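Long-range contacts in probable phenazine-specific methyltransferase (Pseudomonas aeruginosa, PDB 2IP2), which transfers a methyl group from S-adenosyl-L-methionine to phenazine-1-carboxylate, giving 5-methylphenazine-1-carboxylate on the pathway to the virulence pigment pyocyanin: residues Phe106-Leu117 / Asp288-Ala296; Val269-Ala277 / His299-Leu309. All blocks are in the same frame, centred on the assembly; numbering follows the deposited sequence. Where two conformers were deposited one is given.

Contact 1 of 2, residues Phe106-Leu117 / Asp288-Ala296; sequences FHAAWTPACEAL and DVHLFMACA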
loop_
_atom_site.group_PDB
_atom_site.type_symbol
_atom_site.label_atom_id
_atom_site.label_comp_id
_atom_site.label_asym_id
_atom_site.label_seq_id
_atom_site.Cartn_x
_atom_site.Cartn_y
_atom_site.Cartn_z
ATOM N N PHE A 106 -1.495 13.356 -2.767
ATOM C CA PHE A 106 -0.642 12.331 -3.405
ATOM C C PHE A 106 -1.334 11.010 -3.762
ATOM O O PHE A 106 -0.881 10.274 -4.655
ATOM C CB PHE A 106 0.609 12.093 -2.616
ATOM C CG PHE A 106 1.558 13.276 -2.637
ATOM C CD1 PHE A 106 1.556 14.194 -3.730
ATOM C CD2 PHE A 106 2.471 13.447 -1.580
ATOM C CE1 PHE A 106 2.520 15.266 -3.762
ATOM C CE2 PHE A 106 3.393 14.508 -1.584
ATOM C CZ PHE A 106 3.447 15.388 -2.686
ATOM N N HIS A 107 -2.423 10.714 -3.084
ATOM C CA HIS A 107 -3.290 9.585 -3.528
ATOM C C HIS A 107 -3.886 9.921 -4.910
ATOM O O HIS A 107 -3.930 9.076 -5.821
ATOM C CB HIS A 107 -4.433 9.382 -2.533
ATOM C CG HIS A 107 -5.409 8.312 -2.941
ATOM N ND1 HIS A 107 -5.154 6.966 -2.770
ATOM C CD2 HIS A 107 -6.641 8.392 -3.507
ATOM C CE1 HIS A 107 -6.183 6.252 -3.227
ATOM N NE2 HIS A 107 -7.098 7.098 -3.677
ATOM N N ALA A 108 -4.360 11.163 -5.062
ATOM C CA ALA A 108 -4.792 11.601 -6.382
ATOM C C ALA A 108 -3.688 11.520 -7.418
ATOM O O ALA A 108 -3.916 11.087 -8.566
ATOM C CB ALA A 108 -5.299 13.046 -6.297
ATOM N N ALA A 109 -2.494 11.937 -7.025
ATOM C CA ALA A 109 -1.289 11.964 -7.932
ATOM C C ALA A 109 -0.894 10.599 -8.423
ATOM O O ALA A 109 -0.352 10.417 -9.570
ATOM C CB ALA A 109 -0.097 12.582 -7.192
ATOM N N TRP A 110 -1.042 9.629 -7.521
ATOM C CA TRP A 110 -0.627 8.280 -7.824
ATOM C C TRP A 110 -1.679 7.463 -8.541
ATOM O O TRP A 110 -1.453 6.294 -8.909
ATOM C CB TRP A 110 -0.151 7.572 -6.537
ATOM C CG TRP A 110 1.249 7.765 -6.224
ATOM C CD1 TRP A 110 1.810 8.684 -5.369
ATOM C CD2 TRP A 110 2.332 6.941 -6.703
ATOM N NE1 TRP A 110 3.191 8.494 -5.309
ATOM C CE2 TRP A 110 3.521 7.423 -6.102
ATOM C CE3 TRP A 110 2.401 5.856 -7.602
ATOM C CZ2 TRP A 110 4.772 6.874 -6.364
ATOM C CZ3 TRP A 110 3.689 5.311 -7.892
ATOM C CH2 TRP A 110 4.836 5.831 -7.265
ATOM N N THR A 111 -2.854 8.038 -8.756
ATOM C CA THR A 111 -3.886 7.323 -9.519
ATOM C C THR A 111 -3.450 7.163 -11.009
ATOM O O THR A 111 -3.380 6.052 -11.486
ATOM C CB THR A 111 -5.254 7.991 -9.315
ATOM O OG1 THR A 111 -5.582 7.803 -7.944
ATOM C CG2 THR A 111 -6.353 7.386 -10.220
ATOM N N PRO A 112 -3.088 8.275 -11.724
ATOM C CA PRO A 112 -2.659 8.088 -13.142
ATOM C C PRO A 112 -1.198 7.694 -13.307
ATOM O O PRO A 112 -0.496 8.148 -14.246
ATOM C CB PRO A 112 -2.972 9.465 -13.778
ATOM C CG PRO A 112 -2.686 10.404 -12.651
ATOM C CD PRO A 112 -3.148 9.693 -11.340
ATOM N N ALA A 113 -0.714 6.809 -12.443
ATOM C CA ALA A 113 0.704 6.516 -12.436
ATOM C C ALA A 113 1.157 5.911 -13.793
ATOM O O ALA A 113 2.297 6.118 -14.234
ATOM C CB ALA A 113 0.999 5.532 -11.306
ATOM N N CYS A 114 0.289 5.121 -14.417
ATOM C CA CYS A 114 0.665 4.489 -15.711
ATOM C C CYS A 114 0.899 5.561 -16.779
ATOM O O CYS A 114 1.960 5.630 -17.364
ATOM C CB CYS A 114 -0.393 3.476 -16.128
ATOM S SG CYS A 114 0.166 2.520 -17.583
ATOM N N GLU A 115 -0.083 6.439 -16.940
ATOM C CA GLU A 115 -0.014 7.496 -17.943
ATOM C C GLU A 115 1.228 8.403 -17.660
ATOM O O GLU A 115 1.934 8.869 -18.601
ATOM C CB GLU A 115 -1.296 8.333 -18.000
ATOM C CG GLU A 115 -1.246 9.500 -19.012
ATOM C CD GLU A 115 -2.526 10.332 -19.059
ATOM O OE1 GLU A 115 -3.505 9.981 -18.359
ATOM O OE2 GLU A 115 -2.569 11.350 -19.800
ATOM N N ALA A 116 1.513 8.608 -16.374
ATOM C CA ALA A 116 2.623 9.441 -15.894
ATOM C C ALA A 116 3.958 8.836 -16.321
ATOM O O ALA A 116 4.785 9.523 -16.926
ATOM C CB ALA A 116 2.539 9.620 -14.354
ATOM N N LEU A 117 4.186 7.553 -16.029
ATOM C CA LEU A 117 5.489 6.967 -16.333
ATOM C C LEU A 117 5.712 6.788 -17.848
ATOM O O LEU A 117 6.870 6.756 -18.304
ATOM C CB LEU A 117 5.660 5.574 -15.643
ATOM C CG LEU A 117 5.884 5.783 -14.108
ATOM C CD1 LEU A 117 5.391 4.640 -13.188
ATOM C CD2 LEU A 117 7.371 6.237 -13.818
ATOM N N ASP A 288 12.291 7.784 -4.689
ATOM C CA ASP A 288 12.703 8.324 -5.989
ATOM C C ASP A 288 11.572 8.351 -7.019
ATOM O O ASP A 288 11.400 9.354 -7.724
ATOM C CB ASP A 288 13.855 7.505 -6.518
ATOM C CG ASP A 288 14.297 7.962 -7.928
ATOM O OD1 ASP A 288 14.834 9.080 -8.008
ATOM O OD2 ASP A 288 14.130 7.178 -8.915
ATOM N N VAL A 289 10.777 7.268 -7.059
ATOM C CA VAL A 289 9.680 7.213 -8.031
ATOM C C VAL A 289 8.601 8.197 -7.615
ATOM O O VAL A 289 8.014 8.903 -8.446
ATOM C CB VAL A 289 9.146 5.782 -8.285
ATOM C CG1 VAL A 289 7.984 5.834 -9.293
ATOM C CG2 VAL A 289 10.264 4.871 -8.931
ATOM N N HIS A 290 8.403 8.296 -6.303
ATOM C CA HIS A 290 7.447 9.268 -5.790
ATOM C C HIS A 290 7.832 10.708 -6.174
ATOM O O HIS A 290 6.956 11.534 -6.542
ATOM C CB HIS A 290 7.377 9.164 -4.271
ATOM C CG HIS A 290 6.529 10.238 -3.651
ATOM N ND1 HIS A 290 5.179 10.380 -3.945
ATOM C CD2 HIS A 290 6.834 11.225 -2.768
ATOM C CE1 HIS A 290 4.686 11.385 -3.232
ATOM N NE2 HIS A 290 5.668 11.921 -2.519
ATOM N N LEU A 291 9.131 11.024 -6.114
ATOM C CA LEU A 291 9.602 12.373 -6.497
ATOM C C LEU A 291 9.249 12.720 -7.950
ATOM O O LEU A 291 8.831 13.853 -8.247
ATOM C CB LEU A 291 11.115 12.520 -6.213
ATOM C CG LEU A 291 11.734 13.919 -6.331
ATOM C CD1 LEU A 291 10.856 14.960 -5.635
ATOM C CD2 LEU A 291 13.092 13.929 -5.676
ATOM N N PHE A 292 9.393 11.739 -8.852
ATOM C CA PHE A 292 8.912 11.881 -10.189
ATOM C C PHE A 292 7.382 12.096 -10.203
ATOM O O PHE A 292 6.869 13.017 -10.862
ATOM C CB PHE A 292 9.261 10.654 -11.084
ATOM C CG PHE A 292 8.464 10.665 -12.358
ATOM C CD1 PHE A 292 8.797 11.574 -13.384
ATOM C CD2 PHE A 292 7.282 9.871 -12.479
ATOM C CE1 PHE A 292 7.981 11.664 -14.530
ATOM C CE2 PHE A 292 6.484 9.926 -13.605
ATOM C CZ PHE A 292 6.827 10.841 -14.654
ATOM N N MET A 293 6.668 11.233 -9.464
ATOM C CA MET A 293 5.179 11.219 -9.535
ATOM C C MET A 293 4.647 12.566 -9.044
ATOM O O MET A 293 3.644 13.060 -9.568
ATOM C CB MET A 293 4.593 10.072 -8.717
ATOM C CG MET A 293 3.070 9.726 -9.013
ATOM S SD MET A 293 2.962 9.214 -10.737
ATOM C CE MET A 293 4.026 7.753 -10.850
ATOM N N ALA A 294 5.363 13.187 -8.097
ATOM C CA ALA A 294 4.891 14.446 -7.511
ATOM C C ALA A 294 5.271 15.669 -8.368
ATOM O O ALA A 294 4.458 16.516 -8.625
ATOM C CB ALA A 294 5.418 14.625 -6.139
ATOM N N CYS A 295 6.513 15.725 -8.834
ATOM C CA CYS A 295 6.979 16.964 -9.448
ATOM C C CYS A 295 8.137 16.788 -10.427
ATOM O O CYS A 295 8.902 17.771 -10.663
ATOM C CB CYS A 295 7.440 17.897 -8.342
ATOM S SG CYS A 295 8.870 17.302 -7.428
ATOM N N ALA A 296 8.292 15.589 -10.978
ATOM C CA ALA A 296 9.355 15.289 -11.977
ATOM C C ALA A 296 10.747 15.558 -11.416
ATOM O O ALA A 296 11.678 15.867 -12.169
ATOM C CB ALA A 296 9.146 16.130 -13.321
#

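Contact 2 of 2, residues Val269-Ala277 / His299-Leu309; sequences VVIERTISA and HRTTEEVVDLL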
loop_
_atom_site.group_PDB
_atom_site.type_symbol
_atom_site.label_atom_id
_atom_site.label_comp_id
_atom_site.label_asym_id
_atom_site.label_seq_id
_atom_site.Cartn_x
_atom_site.Cartn_y
_atom_site.Cartn_z
ATOM N N VAL A 269 27.756 21.054 4.235
ATOM C CA VAL A 269 26.996 19.906 4.723
ATOM C C VAL A 269 25.774 19.761 3.795
ATOM O O VAL A 269 24.917 20.655 3.738
ATOM C CB VAL A 269 26.537 20.106 6.206
ATOM C CG1 VAL A 269 25.495 18.984 6.632
ATOM C CG2 VAL A 269 27.763 20.146 7.165
ATOM N N VAL A 270 25.752 18.671 3.024
ATOM C CA VAL A 270 24.689 18.415 2.077
ATOM C C VAL A 270 23.707 17.442 2.747
ATOM O O VAL A 270 24.105 16.367 3.270
ATOM C CB VAL A 270 25.250 17.761 0.824
ATOM C CG1 VAL A 270 24.121 17.387 -0.122
ATOM C CG2 VAL A 270 26.306 18.685 0.122
ATOM N N ILE A 271 22.440 17.839 2.813
ATOM C CA ILE A 271 21.433 16.986 3.459
ATOM C C ILE A 271 20.477 16.666 2.352
ATOM O O ILE A 271 19.830 17.586 1.848
ATOM C CB ILE A 271 20.716 17.747 4.594
ATOM C CG1 ILE A 271 21.727 18.203 5.642
ATOM C CG2 ILE A 271 19.628 16.883 5.223
ATOM C CD1 ILE A 271 21.297 19.481 6.347
ATOM N N GLU A 272 20.411 15.384 1.925
ATOM C CA GLU A 272 19.610 15.038 0.757
ATOM C C GLU A 272 19.348 13.549 0.713
ATOM O O GLU A 272 20.141 12.770 1.242
ATOM C CB GLU A 272 20.261 15.504 -0.557
ATOM C CG GLU A 272 19.165 16.012 -1.567
ATOM C CD GLU A 272 19.561 17.212 -2.404
ATOM O OE1 GLU A 272 20.719 17.289 -2.861
ATOM O OE2 GLU A 272 18.688 18.087 -2.647
ATOM N N ARG A 273 18.228 13.126 0.150
ATOM C CA ARG A 273 18.128 11.658 -0.055
ATOM C C ARG A 273 18.995 11.272 -1.247
ATOM O O ARG A 273 18.864 11.846 -2.295
ATOM C CB ARG A 273 16.726 11.200 -0.393
ATOM C CG ARG A 273 15.716 11.436 0.652
ATOM C CD ARG A 273 14.513 10.427 0.364
ATOM N NE ARG A 273 13.673 10.544 1.532
ATOM C CZ ARG A 273 12.596 11.288 1.548
ATOM N NH1 ARG A 273 12.196 11.861 0.410
ATOM N NH2 ARG A 273 11.899 11.382 2.659
ATOM N N THR A 274 19.881 10.308 -1.090
ATOM C CA THR A 274 20.611 9.835 -2.270
ATOM C C THR A 274 20.383 8.322 -2.405
ATOM O O THR A 274 20.121 7.669 -1.413
ATOM C CB THR A 274 22.138 10.089 -2.170
ATOM O OG1 THR A 274 22.665 9.326 -1.073
ATOM C CG2 THR A 274 22.445 11.550 -1.949
ATOM N N ILE A 275 20.541 7.782 -3.617
ATOM C CA ILE A 275 20.369 6.377 -3.899
ATOM C C ILE A 275 21.769 5.717 -3.933
ATOM O O ILE A 275 22.648 6.170 -4.660
ATOM C CB ILE A 275 19.634 6.186 -5.279
ATOM C CG1 ILE A 275 18.376 7.045 -5.421
ATOM C CG2 ILE A 275 19.347 4.751 -5.557
ATOM C CD1 ILE A 275 17.242 6.720 -4.439
ATOM N N SER A 276 21.995 4.708 -3.090
ATOM C CA SER A 276 23.167 3.848 -3.214
ATOM C C SER A 276 23.089 3.153 -4.585
ATOM O O SER A 276 22.199 2.337 -4.821
ATOM C CB SER A 276 23.206 2.855 -2.060
ATOM O OG SER A 276 23.146 3.530 -0.804
ATOM N N ALA A 277 24.000 3.515 -5.488
ATOM C CA ALA A 277 24.061 2.951 -6.853
ATOM C C ALA A 277 24.182 1.415 -6.938
ATOM O O ALA A 277 23.646 0.821 -7.856
ATOM C CB ALA A 277 25.173 3.609 -7.649
ATOM N N HIS A 299 16.392 11.824 -7.524
ATOM C CA HIS A 299 17.519 11.783 -6.594
ATOM C C HIS A 299 18.825 11.432 -7.337
ATOM O O HIS A 299 18.815 10.754 -8.375
ATOM C CB HIS A 299 17.220 10.835 -5.412
ATOM C CG HIS A 299 16.076 11.282 -4.536
ATOM N ND1 HIS A 299 16.100 12.452 -3.811
ATOM C CD2 HIS A 299 14.895 10.693 -4.236
ATOM C CE1 HIS A 299 14.978 12.585 -3.129
ATOM N NE2 HIS A 299 14.233 11.520 -3.356
ATOM N N ARG A 300 19.957 11.948 -6.844
ATOM C CA ARG A 300 21.262 11.518 -7.323
ATOM C C ARG A 300 21.744 10.286 -6.586
ATOM O O ARG A 300 21.329 9.998 -5.482
ATOM C CB ARG A 300 22.280 12.627 -7.101
ATOM C CG ARG A 300 22.248 13.766 -8.151
ATOM C CD ARG A 300 23.474 14.627 -7.966
ATOM N NE ARG A 300 23.666 15.606 -9.037
ATOM C CZ ARG A 300 23.112 16.815 -9.033
ATOM N NH1 ARG A 300 22.304 17.178 -8.029
ATOM N NH2 ARG A 300 23.359 17.664 -10.024
ATOM N N THR A 301 22.676 9.554 -7.173
ATOM C CA THR A 301 23.321 8.525 -6.398
ATOM C C THR A 301 24.277 9.236 -5.447
ATOM O O THR A 301 24.724 10.390 -5.688
ATOM C CB THR A 301 24.146 7.538 -7.262
ATOM O OG1 THR A 301 25.158 8.266 -7.963
ATOM C CG2 THR A 301 23.242 6.732 -8.240
ATOM N N THR A 302 24.576 8.555 -4.369
ATOM C CA THR A 302 25.544 9.036 -3.379
ATOM C C THR A 302 26.870 9.335 -4.065
ATOM O O THR A 302 27.480 10.393 -3.826
ATOM C CB THR A 302 25.773 7.967 -2.298
ATOM O OG1 THR A 302 24.511 7.622 -1.693
ATOM C CG2 THR A 302 26.753 8.483 -1.229
ATOM N N GLU A 303 27.314 8.379 -4.897
ATOM C CA GLU A 303 28.530 8.552 -5.712
ATOM C C GLU A 303 28.501 9.849 -6.527
ATOM O O GLU A 303 29.482 10.586 -6.542
ATOM C CB GLU A 303 28.763 7.338 -6.633
ATOM C CG GLU A 303 30.040 7.472 -7.503
ATOM C CD GLU A 303 30.667 6.107 -7.945
ATOM O OE1 GLU A 303 29.889 5.179 -8.317
ATOM O OE2 GLU A 303 31.937 5.984 -7.927
ATOM N N GLU A 304 27.405 10.106 -7.238
ATOM C CA GLU A 304 27.263 11.335 -8.010
ATOM C C GLU A 304 27.431 12.546 -7.085
ATOM O O GLU A 304 28.023 13.545 -7.494
ATOM C CB GLU A 304 25.922 11.392 -8.750
ATOM C CG GLU A 304 25.748 10.352 -9.904
ATOM C CD GLU A 304 24.326 10.314 -10.574
ATOM O OE1 GLU A 304 23.269 10.489 -9.910
ATOM O OE2 GLU A 304 24.255 10.079 -11.804
ATOM N N VAL A 305 26.949 12.469 -5.845
ATOM C CA VAL A 305 27.026 13.676 -4.999
ATOM C C VAL A 305 28.478 13.892 -4.533
ATOM O O VAL A 305 29.005 14.989 -4.547
ATOM C CB VAL A 305 26.013 13.665 -3.824
ATOM C CG1 VAL A 305 26.320 14.829 -2.858
ATOM C CG2 VAL A 305 24.523 13.728 -4.389
ATOM N N VAL A 306 29.120 12.802 -4.172
ATOM C CA VAL A 306 30.516 12.828 -3.749
ATOM C C VAL A 306 31.401 13.369 -4.892
ATOM O O VAL A 306 32.236 14.281 -4.662
ATOM C CB VAL A 306 30.934 11.425 -3.266
ATOM C CG1 VAL A 306 32.442 11.285 -3.165
ATOM C CG2 VAL A 306 30.242 11.065 -1.891
ATOM N N ASP A 307 31.186 12.860 -6.111
ATOM C CA ASP A 307 31.961 13.308 -7.288
ATOM C C ASP A 307 31.713 14.779 -7.652
ATOM O O ASP A 307 32.611 15.491 -8.098
ATOM C CB ASP A 307 31.636 12.451 -8.508
ATOM C CG ASP A 307 32.225 11.082 -8.425
ATOM O OD1 ASP A 307 33.029 10.829 -7.494
ATOM O OD2 ASP A 307 31.836 10.247 -9.277
ATOM N N LEU A 308 30.476 15.225 -7.463
ATOM C CA LEU A 308 30.109 16.603 -7.725
ATOM C C LEU A 308 30.798 17.507 -6.715
ATOM O O LEU A 308 31.318 18.590 -7.082
ATOM C CB LEU A 308 28.584 16.772 -7.706
ATOM C CG LEU A 308 28.047 18.206 -7.849
ATOM C CD1 LEU A 308 28.493 18.945 -9.122
ATOM C CD2 LEU A 308 26.497 18.234 -7.732
ATOM N N LEU A 309 30.825 17.059 -5.461
ATOM C CA LEU A 309 31.523 17.783 -4.365
ATOM C C LEU A 309 33.002 17.976 -4.686
ATOM O O LEU A 309 33.502 19.104 -4.600
ATOM C CB LEU A 309 31.378 17.069 -3.027
ATOM C CG LEU A 309 29.968 17.280 -2.396
ATOM C CD1 LEU A 309 29.841 16.451 -1.118
ATOM C CD2 LEU A 309 29.715 18.744 -2.106
HETATM O O HOH W 1 19.510 13.566 -4.527
HETATM O O HOH W 2 25.284 5.295 -0.394
HETATM O O HOH W 3 26.482 5.281 -5.288
#

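Contact 1 of 2, residues Phe106-Leu117 / Asp288-Ala296
Met293 is the bump of this knobs-into-holes contact: its side chain leaves helix 282-295 and fills a hollow among Ala109, Ala113, Ala116 and Leu117, where small alanines let the thioether sink in. The axes of 113-117 and 288-295 cross at nearly a right angle, 10.6 Å apart at their closest, while the Trp110-Ala113 turn bends the other segment around the knob. Bends at chi2 and chi3 (62° and 61°) curl the methionine, so that CG, SD and CE meet different walls. CG lies over the centre of the five-membered ring of Trp110 in a CH-pi contact, SD sits 3.7 Å from Ala116 CB, and CE drops to Ala113 CB at 3.8 Å. SD is also stationed above the indole six-membered ring, a longer Met-aromatic contact. Cys24 and Val27 of the second subunit pack on Trp110 and Ala113, so this buried contact backs onto the dimer interface.

Beside the knob, Phe292 wedges its ring against Leu117 CD2, the rim carbon CZ close to Ala116 O. Farther along, Phe106, Trp110 and His290 form an aromatic cluster, and the edge of His290 abuts one face of Phe106, His290 CE1 reaching to 3.4 Å from Phe106 CD2. Ala294, a small residue, brings its CB against Phe106 CE1. Histidine offers both an edge and an acceptor: Trp110 NE1 donates to His290 ND1 at 3.1 Å, almost straight (171°) and close to both ring planes.

Contact 2 of 2, residues Val269-Ala277 / His299-Leu309
Ile275 and Thr301 form a single beta bridge where the chain leaving strand 267-272 of the Rossmann-like methyltransferase sheet meets the start of helix 302-311. Ile275 N donates to Arg300 O at 3.0 Å, and Thr302 N returns a bond to Ile275 O from above the carbonyl plane. Next to the bridge, the side chains of Thr274 and Thr302 cross at about a right angle and share a short hydrogen bond, OG1 to OG1, 2.6 Å. Thr274 carries its hydroxyl between the backbone N and the carbonyl carbon (chi1 64°), which puts CG2 anti to the carbonyl carbon, against Val305 CG2; a threonine thus serves the polar helix start and the apolar layer together. In that layer Val270 and Leu309 meet tip to tip, CG2 to CD2, joining strand to helix with branched aliphatic groups.

Just before the bridge in both segments, Arg273 passes obliquely across His299. Its CB lies over one face of the imidazole, 3.5 Å from His299 CE1, making a CH-pi contact, and the extended chain carries the guanidinium onward, its plane almost perpendicular to the ring. There NE donates to Met324 O and the group makes a cation-pi contact with Trp287. Ile275 CG1 also packs on His299 CB.

Waters bridge the segments as well: one links Arg273 O with Arg300 N, another Ser276 OG with Thr302 OG1. Thr301 is the N-cap of the helix and closes a capping box with Glu304, whose carboxylate OE1 accepts from Thr301 N. The reciprocal bond of the box runs from Glu304 N to Thr301 OG1, 3.0 Å long.

Overall arrangement
Helix 282-295 ties the two contacts together: it follows the strand of contact 2, supplies one side of contact 1, and leads back into helix 302-311, so their segments alternate along the chain. The centres lie about 22 Å apart, yet the edges touch: Asp288 OD1 probably accepts from His299 N at 3.2 Å, and Leu291 CD2 packs on His299 CE1 at 3.4 Å. Contact 1 faces the dimer interface, Asp288 forming salt bridges with Arg60 and Arg63 of the second subunit. Arg241, predicted to bind S-adenosyl-L-methionine, has its side chain about 6 Å from that of Arg273 and about 11 Å from that of His290.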